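Methylglyoxal reductase (NADPH-dependent) (Candida albicans SC5314, PDB 6KWS) probably reduces methylglyoxal with NADPH, as a Rossmann-fold oxidoreductase of the dihydroflavonol-4-reductase subfamily. Local coordinates at residues N149-Q154 / S167-E172. The protein carries 1 engineered substitution. Residues are numbered along the deposited sequence; the frame is centred on the assembly and turned at random.
Sequences NEISWQ and SKKFAE
Within the Rossmann-type fold, Lys-169 and Phe-170 of helix 160-181 pack against the loop 149-152 and the start of helix 153-156. The loop carries an Asx turn: Asn-149 OD1 accepts from the backbone N of Ile-151 at 3.1 Å. Lys-169 leaves the helix with CG anti to its N (chi1 174°), then bends at chi2 and chi4. This path runs its methylenes past Asn-149 and brings the ammonium beside the loop, to its carbonyl oxygens. There NZ donates to two of them, Asn-149 O at 2.7 Å and Ile-151 O at 2.9 Å. The first bond lies in its carbonyl plane, while the second is tilted 17° from its own. Asn-149 ND2 also donates to Ala-128 O.

The aromatic side is also close. The edge of the Trp-153 six-membered ring points at the face of Phe-170, centroids 5.0 Å apart and planes at 66°, and both residues touch Leu-97 of helix 92-114. Trp-153 NE1 is hydrogen-bonded to Glu-93 OE2.

The outer side is looser. Glu-150 is exposed, and its OE2 stays 4.7 Å from Lys-169 NZ; the charged atoms are not in contact, though the opposite charges may still attract weakly. Ser-152, at the N-cap position, caps Asp-155 N with its OG. On the packed side, by contrast, the Phe-170 ring is sandwiched: Trp-153 CE3 sits over the centre of one face, and Lys-169 CD lies 3.6 Å above the plane of the opposite face.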
loop_
_atom_site.group_PDB
_atom_site.type_symbol
_atom_site.label_atom_id
_atom_site.label_comp_id
_atom_site.label_asym_id
_atom_site.label_seq_id
_atom_site.Cartn_x
_atom_site.Cartn_y
_atom_site.Cartn_z
ATOM N N ASN A 149 14.020 -2.651 8.563
ATOM C CA ASN A 149 13.814 -4.018 9.021
ATOM C C ASN A 149 15.150 -4.748 8.912
ATOM O O ASN A 149 15.689 -4.921 7.807
ATOM C CB ASN A 149 12.700 -4.715 8.223
ATOM C CG ASN A 149 12.363 -6.121 8.752
ATOM O OD1 ASN A 149 13.056 -6.671 9.616
ATOM N ND2 ASN A 149 11.300 -6.714 8.211
ATOM N N GLU A 150 15.716 -5.160 10.045
ATOM C CA GLU A 150 17.048 -5.743 9.959
ATOM C C GLU A 150 17.021 -7.250 9.739
ATOM O O GLU A 150 18.054 -7.904 9.904
ATOM C CB GLU A 150 17.885 -5.363 11.203
ATOM C CG GLU A 150 18.300 -3.872 11.183
ATOM C CD GLU A 150 19.326 -3.521 10.084
ATOM O OE1 GLU A 150 20.566 -3.673 10.305
ATOM O OE2 GLU A 150 18.870 -3.137 8.976
ATOM N N ILE A 151 15.894 -7.804 9.281
ATOM C CA ILE A 151 15.821 -9.243 9.063
ATOM C C ILE A 151 16.836 -9.650 8.000
ATOM O O ILE A 151 17.044 -8.948 7.007
ATOM C CB ILE A 151 14.388 -9.665 8.687
ATOM C CG1 ILE A 151 14.309 -11.194 8.496
ATOM C CG2 ILE A 151 13.919 -8.940 7.437
ATOM C CD1 ILE A 151 12.869 -11.764 8.353
ATOM N N SER A 152 17.494 -10.781 8.218
ATOM C CA SER A 152 18.408 -11.312 7.218
ATOM C C SER A 152 17.675 -12.040 6.085
ATOM O O SER A 152 16.540 -12.512 6.221
ATOM C CB SER A 152 19.383 -12.282 7.855
ATOM O OG SER A 152 18.705 -13.466 8.199
ATOM N N TRP A 153 18.365 -12.144 4.952
ATOM C CA TRP A 153 17.910 -13.008 3.871
ATOM C C TRP A 153 17.650 -14.413 4.377
ATOM O O TRP A 153 16.662 -15.050 4.002
ATOM C CB TRP A 153 18.964 -13.032 2.760
ATOM C CG TRP A 153 18.539 -13.699 1.487
ATOM C CD1 TRP A 153 18.644 -15.027 1.181
ATOM C CD2 TRP A 153 17.984 -13.065 0.326
ATOM N NE1 TRP A 153 18.181 -15.260 -0.095
ATOM C CE2 TRP A 153 17.772 -14.072 -0.641
ATOM C CE3 TRP A 153 17.652 -11.743 0.008
ATOM C CZ2 TRP A 153 17.225 -13.799 -1.894
ATOM C CZ3 TRP A 153 17.110 -11.476 -1.242
ATOM C CH2 TRP A 153 16.901 -12.498 -2.174
ATOM N N GLN A 154 18.534 -14.923 5.224
ATOM C CA GLN A 154 18.365 -16.289 5.687
ATOM C C GLN A 154 17.103 -16.412 6.515
ATOM O O GLN A 154 16.305 -17.334 6.314
ATOM C CB GLN A 154 19.597 -16.738 6.473
ATOM C CG GLN A 154 20.841 -16.983 5.606
ATOM C CD GLN A 154 21.369 -15.716 4.929
ATOM O OE1 GLN A 154 21.212 -14.601 5.439
ATOM N NE2 GLN A 154 22.009 -15.890 3.781
ATOM N N SER A 167 10.581 -9.709 1.869
ATOM C CA SER A 167 10.530 -9.306 0.470
ATOM C C SER A 167 10.263 -7.820 0.334
ATOM O O SER A 167 10.770 -7.171 -0.589
ATOM C CB SER A 167 9.457 -10.089 -0.261
ATOM O OG SER A 167 8.209 -9.764 0.307
ATOM N N LYS A 168 9.464 -7.255 1.240
ATOM C CA LYS A 168 9.252 -5.816 1.184
ATOM C C LYS A 168 10.555 -5.071 1.450
ATOM O O LYS A 168 10.912 -4.148 0.705
ATOM C CB LYS A 168 8.142 -5.410 2.155
ATOM C CG LYS A 168 6.750 -5.912 1.713
ATOM C CD LYS A 168 6.329 -5.231 0.433
ATOM C CE LYS A 168 4.977 -5.717 -0.072
ATOM N NZ LYS A 168 4.432 -4.773 -1.111
ATOM N N LYS A 169 11.316 -5.513 2.456
ATOM C CA LYS A 169 12.587 -4.874 2.782
ATOM C C LYS A 169 13.615 -5.052 1.663
ATOM O O LYS A 169 14.310 -4.100 1.299
ATOM C CB LYS A 169 13.114 -5.425 4.112
ATOM C CG LYS A 169 14.513 -4.955 4.537
ATOM C CD LYS A 169 15.595 -5.918 4.013
ATOM C CE LYS A 169 16.972 -5.605 4.582
ATOM N NZ LYS A 169 17.136 -6.219 5.928
ATOM N N PHE A 170 13.742 -6.252 1.103
ATOM C CA PHE A 170 14.772 -6.408 0.080
ATOM C C PHE A 170 14.379 -5.727 -1.220
ATOM O O PHE A 170 15.239 -5.151 -1.888
ATOM C CB PHE A 170 15.115 -7.890 -0.121
ATOM C CG PHE A 170 15.863 -8.465 1.044
ATOM C CD1 PHE A 170 17.165 -8.033 1.325
ATOM C CD2 PHE A 170 15.249 -9.361 1.915
ATOM C CE1 PHE A 170 17.868 -8.513 2.426
ATOM C CE2 PHE A 170 15.940 -9.854 3.031
ATOM C CZ PHE A 170 17.259 -9.424 3.288
ATOM N N ALA A 171 13.082 -5.715 -1.558
ATOM C CA ALA A 171 12.612 -4.947 -2.715
ATOM C C ALA A 171 12.970 -3.473 -2.589
ATOM O O ALA A 171 13.438 -2.856 -3.551
ATOM C CB ALA A 171 11.103 -5.102 -2.895
ATOM N N GLU A 172 12.757 -2.885 -1.404
ATOM C CA GLU A 172 13.083 -1.471 -1.239
ATOM C C GLU A 172 14.591 -1.257 -1.161
ATOM O O GLU A 172 15.109 -0.255 -1.679
ATOM C CB GLU A 172 12.401 -0.892 0.003
ATOM C CG GLU A 172 12.122 0.620 -0.136
ATOM C CD GLU A 172 11.957 1.348 1.198
ATOM O OE1 GLU A 172 12.492 2.470 1.333
ATOM O OE2 GLU A 172 11.291 0.810 2.113
#